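Local coordinates for protein transcriptional regulator (PDB 3LMM) that is probably a multidomain transcriptional regulator with a Schlafen AlbA_2 region, although its exact function is not established, at residues Q38-F42 / R151-S155; A76-G81 / A135-I141; G82-I88 / V129-V134. All blocks are in the same frame, centred on the assembly; numbering follows the deposited sequence.

Contact 1. Residues Q38-F42 / R151-S155. With CO (cobalt (II) ion), chain E.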
loop_
_atom_site.group_PDB
_atom_site.type_symbol
_atom_site.label_atom_id
_atom_site.label_comp_id
_atom_site.label_asym_id
_atom_site.label_seq_id
_atom_site.Cartn_x
_atom_site.Cartn_y
_atom_site.Cartn_z
ATOM N N GLN A 38 -8.554 18.676 26.106
ATOM C CA GLN A 38 -7.228 18.271 26.560
ATOM C C GLN A 38 -6.489 17.346 25.615
ATOM O O GLN A 38 -5.265 17.375 25.554
ATOM C CB GLN A 38 -7.334 17.594 27.927
ATOM C CG GLN A 38 -6.028 17.025 28.465
ATOM C CD GLN A 38 -6.221 16.300 29.791
ATOM O OE1 GLN A 38 -5.258 15.845 30.414
ATOM N NE2 GLN A 38 -7.477 16.188 30.228
ATOM N N SER A 39 -7.224 16.531 24.873
ATOM C CA SER A 39 -6.588 15.571 23.985
ATOM C C SER A 39 -6.105 16.085 22.643
ATOM O O SER A 39 -5.425 15.365 21.911
ATOM C CB SER A 39 -7.515 14.381 23.772
ATOM O OG SER A 39 -7.622 13.646 24.970
ATOM N N VAL A 40 -6.440 17.322 22.309
ATOM C CA VAL A 40 -5.996 17.845 21.038
ATOM C C VAL A 40 -4.467 17.808 21.019
ATOM O O VAL A 40 -3.807 18.177 21.988
ATOM C CB VAL A 40 -6.544 19.261 20.823
ATOM C CG1 VAL A 40 -6.083 19.807 19.494
ATOM C CG2 VAL A 40 -8.067 19.224 20.867
ATOM N N ASP A 41 -3.919 17.325 19.910
ATOM C CA ASP A 41 -2.478 17.181 19.735
ATOM C C ASP A 41 -1.805 18.436 19.200
ATOM O O ASP A 41 -1.989 18.789 18.033
ATOM C CB ASP A 41 -2.205 16.011 18.777
ATOM C CG ASP A 41 -0.817 15.406 18.953
ATOM O OD1 ASP A 41 -0.027 15.948 19.747
ATOM O OD2 ASP A 41 -0.518 14.378 18.304
ATOM N N PHE A 42 -1.023 19.106 20.048
ATOM C CA PHE A 42 -0.290 20.313 19.634
ATOM C C PHE A 42 1.037 19.907 19.025
ATOM O O PHE A 42 1.856 19.286 19.695
ATOM C CB PHE A 42 0.015 21.230 20.824
ATOM C CG PHE A 42 -1.184 21.956 21.363
ATOM C CD1 PHE A 42 -1.085 22.705 22.532
ATOM C CD2 PHE A 42 -2.407 21.893 20.705
ATOM C CE1 PHE A 42 -2.193 23.362 23.050
ATOM C CE2 PHE A 42 -3.524 22.549 21.217
ATOM C CZ PHE A 42 -3.415 23.293 22.391
ATOM N N ARG A 151 -1.614 7.063 20.637
ATOM C CA ARG A 151 -1.635 8.127 21.643
ATOM C C ARG A 151 -1.989 7.674 23.062
ATOM O O ARG A 151 -2.955 6.936 23.268
ATOM C CB ARG A 151 -2.644 9.203 21.227
ATOM C CG ARG A 151 -2.081 10.385 20.465
ATOM C CD ARG A 151 -1.064 11.145 21.297
ATOM N NE ARG A 151 -1.186 12.604 21.189
ATOM C CZ ARG A 151 -1.953 13.359 21.976
ATOM N NH1 ARG A 151 -2.683 12.803 22.937
ATOM N NH2 ARG A 151 -1.960 14.680 21.835
ATOM N N VAL A 152 -1.200 8.091 24.044
ATOM C CA VAL A 152 -1.565 7.759 25.415
ATOM C C VAL A 152 -1.831 9.079 26.143
ATOM O O VAL A 152 -2.954 9.590 26.130
ATOM C CB VAL A 152 -0.494 6.940 26.168
ATOM C CG1 VAL A 152 -0.961 6.687 27.595
ATOM C CG2 VAL A 152 -0.294 5.593 25.484
ATOM N N GLY A 153 -0.826 9.650 26.784
ATOM C CA GLY A 153 -1.089 10.908 27.449
ATOM C C GLY A 153 -1.013 11.917 26.335
ATOM O O GLY A 153 -1.855 11.930 25.434
ATOM N N ASP A 154 0.009 12.760 26.400
ATOM C CA ASP A 154 0.234 13.755 25.371
ATOM C C ASP A 154 1.245 13.154 24.416
ATOM O O ASP A 154 1.501 13.687 23.342
ATOM C CB ASP A 154 0.821 15.029 25.947
ATOM C CG ASP A 154 1.269 15.973 24.870
ATOM O OD1 ASP A 154 0.405 16.409 24.079
ATOM O OD2 ASP A 154 2.483 16.262 24.803
ATOM N N SER A 155 1.822 12.036 24.828
ATOM C CA SER A 155 2.802 11.357 24.009
ATOM C C SER A 155 2.234 10.019 23.616
ATOM O O SER A 155 1.244 9.561 24.192
ATOM C CB SER A 155 4.070 11.132 24.808
ATOM O OG SER A 155 3.794 10.269 25.898
HETATM CO CO CO E . 2.023 17.065 21.035
#

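Contact 2. Residues A76-G81 / A135-I141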
loop_
_atom_site.group_PDB
_atom_site.type_symbol
_atom_site.label_atom_id
_atom_site.label_comp_id
_atom_site.label_asym_id
_atom_site.label_seq_id
_atom_site.Cartn_x
_atom_site.Cartn_y
_atom_site.Cartn_z
ATOM N N ALA A 76 -4.525 7.869 14.322
ATOM C CA ALA A 76 -5.348 6.901 13.617
ATOM C C ALA A 76 -5.315 5.530 14.281
ATOM O O ALA A 76 -6.283 4.781 14.198
ATOM C CB ALA A 76 -4.897 6.799 12.159
ATOM N N ASN A 77 -4.210 5.208 14.946
ATOM C CA ASN A 77 -4.088 3.919 15.614
ATOM C C ASN A 77 -4.788 3.867 16.943
ATOM O O ASN A 77 -5.122 2.794 17.411
ATOM C CB ASN A 77 -2.632 3.548 15.862
ATOM C CG ASN A 77 -1.928 3.118 14.617
ATOM O OD1 ASN A 77 -2.497 2.416 13.786
ATOM N ND2 ASN A 77 -0.667 3.517 14.481
ATOM N N THR A 78 -4.978 5.002 17.592
ATOM C CA THR A 78 -5.655 4.951 18.878
ATOM C C THR A 78 -7.149 5.012 18.590
ATOM O O THR A 78 -7.590 5.773 17.728
ATOM C CB THR A 78 -5.292 6.131 19.773
ATOM O OG1 THR A 78 -6.410 7.013 19.836
ATOM C CG2 THR A 78 -4.130 6.897 19.216
ATOM N N PRO A 79 -7.956 4.220 19.310
ATOM C CA PRO A 79 -9.390 4.292 19.014
ATOM C C PRO A 79 -9.978 5.694 19.215
ATOM O O PRO A 79 -9.582 6.430 20.119
ATOM C CB PRO A 79 -9.988 3.247 19.956
ATOM C CG PRO A 79 -9.080 3.323 21.144
ATOM C CD PRO A 79 -7.701 3.400 20.511
ATOM N N GLY A 80 -10.911 6.054 18.341
ATOM C CA GLY A 80 -11.553 7.348 18.419
ATOM C C GLY A 80 -10.789 8.401 17.656
ATOM O O GLY A 80 -11.245 9.536 17.514
ATOM N N GLY A 81 -9.620 8.026 17.155
ATOM C CA GLY A 81 -8.818 8.984 16.427
ATOM C C GLY A 81 -8.714 10.262 17.231
ATOM O O GLY A 81 -8.929 10.257 18.446
ATOM N N ALA A 135 -9.129 10.143 11.559
ATOM C CA ALA A 135 -10.127 9.178 12.021
ATOM C C ALA A 135 -9.480 7.859 12.410
ATOM O O ALA A 135 -8.384 7.541 11.946
ATOM C CB ALA A 135 -11.157 8.943 10.929
ATOM N N ALA A 136 -10.159 7.097 13.263
ATOM C CA ALA A 136 -9.653 5.806 13.712
ATOM C C ALA A 136 -9.504 4.874 12.513
ATOM O O ALA A 136 -10.422 4.739 11.700
ATOM C CB ALA A 136 -10.603 5.203 14.721
ATOM N N ALA A 137 -8.341 4.238 12.409
ATOM C CA ALA A 137 -8.050 3.332 11.307
ATOM C C ALA A 137 -8.776 2.018 11.478
ATOM O O ALA A 137 -8.969 1.558 12.595
ATOM C CB ALA A 137 -6.554 3.079 11.229
ATOM N N ALA A 138 -9.178 1.398 10.376
ATOM C CA ALA A 138 -9.879 0.127 10.489
ATOM C C ALA A 138 -8.882 -1.007 10.741
ATOM O O ALA A 138 -9.274 -2.144 11.016
ATOM C CB ALA A 138 -10.702 -0.137 9.231
ATOM N N GLU A 139 -7.592 -0.683 10.648
ATOM C CA GLU A 139 -6.504 -1.648 10.879
ATOM C C GLU A 139 -5.265 -0.861 11.270
ATOM O O GLU A 139 -5.154 0.320 10.945
ATOM C CB GLU A 139 -6.212 -2.456 9.618
ATOM C CG GLU A 139 -5.870 -1.616 8.423
ATOM C CD GLU A 139 -5.722 -2.429 7.159
ATOM O OE1 GLU A 139 -4.710 -3.148 7.028
ATOM O OE2 GLU A 139 -6.625 -2.352 6.298
ATOM N N PRO A 140 -4.320 -1.497 11.974
ATOM C CA PRO A 140 -3.108 -0.782 12.378
ATOM C C PRO A 140 -2.383 -0.063 11.249
ATOM O O PRO A 140 -2.229 -0.587 10.145
ATOM C CB PRO A 140 -2.255 -1.868 13.037
ATOM C CG PRO A 140 -2.787 -3.141 12.458
ATOM C CD PRO A 140 -4.274 -2.900 12.398
ATOM N N ILE A 141 -1.947 1.155 11.543
ATOM C CA ILE A 141 -1.234 1.982 10.577
ATOM C C ILE A 141 0.211 2.106 11.041
ATOM O O ILE A 141 0.485 2.778 12.036
ATOM C CB ILE A 141 -1.851 3.407 10.492
ATOM C CG1 ILE A 141 -3.366 3.323 10.227
ATOM C CG2 ILE A 141 -1.169 4.192 9.401
ATOM C CD1 ILE A 141 -3.754 2.389 9.064
HETATM O O HOH W 1 -8.200 2.615 14.903
#

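Contact 3. Residues G82-I88 / V129-V134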
loop_
_atom_site.group_PDB
_atom_site.type_symbol
_atom_site.label_atom_id
_atom_site.label_comp_id
_atom_site.label_asym_id
_atom_site.label_seq_id
_atom_site.Cartn_x
_atom_site.Cartn_y
_atom_site.Cartn_z
ATOM N N GLY A 82 -8.394 11.359 16.555
ATOM C CA GLY A 82 -8.268 12.634 17.234
ATOM C C GLY A 82 -7.906 13.745 16.271
ATOM O O GLY A 82 -7.935 13.559 15.048
ATOM N N ALA A 83 -7.565 14.907 16.826
ATOM C CA ALA A 83 -7.192 16.060 16.017
ATOM C C ALA A 83 -5.829 16.619 16.392
ATOM O O ALA A 83 -5.403 16.552 17.540
ATOM C CB ALA A 83 -8.252 17.144 16.135
ATOM N N LEU A 84 -5.162 17.170 15.388
ATOM C CA LEU A 84 -3.849 17.763 15.527
ATOM C C LEU A 84 -3.861 19.203 15.082
ATOM O O LEU A 84 -4.509 19.539 14.094
ATOM C CB LEU A 84 -2.852 17.050 14.635
ATOM C CG LEU A 84 -2.242 15.817 15.220
ATOM C CD1 LEU A 84 -3.326 14.778 15.529
ATOM C CD2 LEU A 84 -1.231 15.298 14.225
ATOM N N ILE A 85 -3.146 20.054 15.802
ATOM C CA ILE A 85 -3.045 21.425 15.366
ATOM C C ILE A 85 -1.566 21.652 15.099
ATOM O O ILE A 85 -0.774 21.745 16.039
ATOM C CB ILE A 85 -3.528 22.426 16.416
ATOM C CG1 ILE A 85 -4.929 22.055 16.887
ATOM C CG2 ILE A 85 -3.567 23.817 15.795
ATOM C CD1 ILE A 85 -5.592 23.121 17.757
ATOM N N VAL A 86 -1.188 21.687 13.822
ATOM C CA VAL A 86 0.199 21.916 13.457
ATOM C C VAL A 86 0.438 23.403 13.498
ATOM O O VAL A 86 -0.325 24.166 12.919
ATOM C CB VAL A 86 0.509 21.436 12.051
ATOM C CG1 VAL A 86 1.796 22.084 11.579
ATOM C CG2 VAL A 86 0.653 19.920 12.032
ATOM N N GLY A 87 1.497 23.813 14.182
ATOM C CA GLY A 87 1.789 25.229 14.283
ATOM C C GLY A 87 1.651 25.736 15.707
ATOM O O GLY A 87 1.668 26.938 15.942
ATOM N N ILE A 88 1.492 24.820 16.657
ATOM C CA ILE A 88 1.391 25.193 18.061
ATOM C C ILE A 88 2.423 24.407 18.852
ATOM O O ILE A 88 2.413 23.174 18.848
ATOM C CB ILE A 88 -0.027 24.906 18.661
ATOM C CG1 ILE A 88 -1.010 26.038 18.327
ATOM C CG2 ILE A 88 0.046 24.826 20.178
ATOM C CD1 ILE A 88 -1.319 26.184 16.858
ATOM N N VAL A 129 -2.319 28.133 10.995
ATOM C CA VAL A 129 -2.089 26.808 11.563
ATOM C C VAL A 129 -2.925 25.765 10.847
ATOM O O VAL A 129 -3.985 26.071 10.300
ATOM C CB VAL A 129 -2.405 26.739 13.072
ATOM C CG1 VAL A 129 -1.558 27.735 13.822
ATOM C CG2 VAL A 129 -3.867 26.964 13.302
ATOM N N LEU A 130 -2.434 24.531 10.825
ATOM C CA LEU A 130 -3.176 23.460 10.180
ATOM C C LEU A 130 -3.889 22.572 11.186
ATOM O O LEU A 130 -3.289 22.069 12.132
ATOM C CB LEU A 130 -2.261 22.596 9.313
ATOM C CG LEU A 130 -1.974 23.076 7.904
ATOM C CD1 LEU A 130 -2.986 24.124 7.484
ATOM C CD2 LEU A 130 -0.591 23.634 7.874
ATOM N N ALA A 131 -5.184 22.395 10.981
ATOM C CA ALA A 131 -5.961 21.538 11.847
ATOM C C ALA A 131 -6.035 20.221 11.102
ATOM O O ALA A 131 -6.584 20.162 10.007
ATOM C CB ALA A 131 -7.346 22.103 12.040
ATOM N N ILE A 132 -5.456 19.171 11.666
ATOM C CA ILE A 132 -5.522 17.889 11.000
ATOM C C ILE A 132 -6.446 16.947 11.755
ATOM O O ILE A 132 -6.232 16.655 12.936
ATOM C CB ILE A 132 -4.162 17.226 10.892
ATOM C CG1 ILE A 132 -3.216 18.102 10.106
ATOM C CG2 ILE A 132 -4.321 15.901 10.194
ATOM C CD1 ILE A 132 -1.847 17.527 9.991
ATOM N N TYR A 133 -7.477 16.472 11.065
ATOM C CA TYR A 133 -8.437 15.572 11.672
ATOM C C TYR A 133 -8.194 14.163 11.169
ATOM O O TYR A 133 -8.388 13.858 9.987
ATOM C CB TYR A 133 -9.861 16.015 11.335
ATOM C CG TYR A 133 -10.211 17.370 11.895
ATOM C CD1 TYR A 133 -10.383 17.555 13.263
ATOM C CD2 TYR A 133 -10.297 18.485 11.064
ATOM C CE1 TYR A 133 -10.631 18.825 13.794
ATOM C CE2 TYR A 133 -10.539 19.760 11.583
ATOM C CZ TYR A 133 -10.701 19.926 12.947
ATOM O OH TYR A 133 -10.913 21.191 13.463
ATOM N N VAL A 134 -7.755 13.300 12.073
ATOM C CA VAL A 134 -7.490 11.927 11.702
ATOM C C VAL A 134 -8.490 10.984 12.375
ATOM O O VAL A 134 -8.708 11.047 13.581
ATOM C CB VAL A 134 -5.988 11.576 12.002
ATOM C CG1 VAL A 134 -5.451 12.490 13.081
ATOM C CG2 VAL A 134 -5.829 10.113 12.381
#

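Contact 1. Residues Q38-F42 / R151-S155
R151 bridges D41 and, more loosely, D154 in a salt-bridge network beside a bound cobalt ion, within the AlbA_2 region. Residues 151-155 make the turn from strand 149-151 to strand 156-158, and D41 starts the edge strand 41-43. NH2 of R151 donates to OD1 of D41 at 3.1 Å. The bond is nearly straight (175°) and lies in the guanidinium plane. On the acceptor side it comes from above the carboxylate, as the two flat groups are turned 81° apart. A second bond, R151 NE to D41 OD2 at 3.5 Å, is weak.

D41 OD1 also binds cobalt at 2.7 Å, and F42 O binds it at 2.6 Å. D90 completes the three-residue metal site. D154 OD1 is a long partner of R151 NH2, well out of the guanidinium plane, so charge alone links them. OD1 of D154 and OD1 of D41 are 4.4 Å apart, and R151 probably offsets this like charge. D154 also forms a salt bridge with K91.

CG of D41 is anti to the backbone N (chi1 -156°), which carries the carboxylate to R151 and the metal. Further out, the sheet holds the D41 backbone: its N bonds to A83 O, and its O to I85 N.

Contact 2. Residues A76-G81 / A135-I141
N77 and I141 are joined by a pair of hydrogen bonds between the N77 side-chain amide and the I141 backbone. N77 is the last residue of helix 62-77, and I141 lies in the loop that follows strand 128-134. I141 N donates to N77 OD1 at 2.6 Å, in the carbonyl plane and on a lone pair. N77 ND2 donates to I141 O at 2.8 Å, with that oxygen close to the amide plane. Both bonds are nearly straight (167° and 168°). The side chain therefore imitates a peptide group and meets both polar atoms of one residue. Its CG lies beside the backbone N (chi1 -74°), which carries the amide across to I141. ND2 has a further bond to R149 O, and N77 O accepts from W164 of helix 161-171.

The second polar link is between backbones. A137 N donates to A76 O at 2.8 Å. A water also donates to A76 O, and to A137 O at 2.7 Å, so it bridges the two residues.

Apolar contacts are small. A76 CB is 4.2 Å from A137 CB and 4.3 Å from I141 CG1. The A136 methyl lies over the turn, 3.7 Å from G80 N.

The turn itself is a type II beta turn from T78 to G81, closed by G81 N to T78 O. Both G80 and G81 have positive phi. The turn takes the chain from the helix into strand 82-86. P140 packs on W164 and W165, and A138 and E139 touch P357 of helix 357-365.

The join is thus mainly polar. The helix end supplies a carbonyl and a side-chain amide, and these hold a loop that has no regular structure of its own.

Contact 3. Residues G82-I88 / V129-V134
G82 to V86 pair with L130 to V134 as neighbouring antiparallel strands in the four-stranded mixed sheet of the AlbA_2 region. The segment axes approach to 4.5 Å. Their N-to-C directions are 162° apart, close to antiparallel.

Six backbone hydrogen bonds join them, two for each hydrogen-bonded pair: G82 with V134, L84 with I132, and V86 with L130. Examples are L84 N to I132 O at 2.7 Å and V134 N to G82 O at 3.0 Å. Between them lie the non-hydrogen-bonded pairs A83 with Y133 and I85 with A131. There A83 CA and I85 CA make CA-H...O contacts with I132 O and L130 O.

The side chains divide between two faces. L84, V86, L130, I132 and V134 share one, which packs on helix 62-77 through E71, L68 and M75. L84 CD1 meets V134 CG1 at 4.0 Å. V86 holds CG2 beside its backbone N, against I132 CD1 at the same distance. On the other face A83 CB lies 3.6 Å from Y133 CD1, and Y133 packs on helix 10-24. Past the strand end, I88 CD1 turns back to V129 CG1 at 3.4 Å.

Backbone bonds thus fix the register, while apolar side chains on both faces bury the pair between helices.

From the N terminus the chain enters contact 1 at 38-42, runs through helix 62-77, and reaches contact 2 at 76-81. It passes directly into 82-88 of contact 3. The return strand 129-134 closes contact 3, the inner loop. The next residues, 135-141, close contact 2, and 151-155 closes contact 1 last. The three loops are nested and none cross. Contacts 1 and 3 share one sheet, since strand 41-43 lies beside 82-86. Contact 2 joins the end of helix 62-77 to the chain leaving that sheet. T78 packs against R151, linking contacts 1 and 2, and A76 packs on V134, linking contacts 2 and 3.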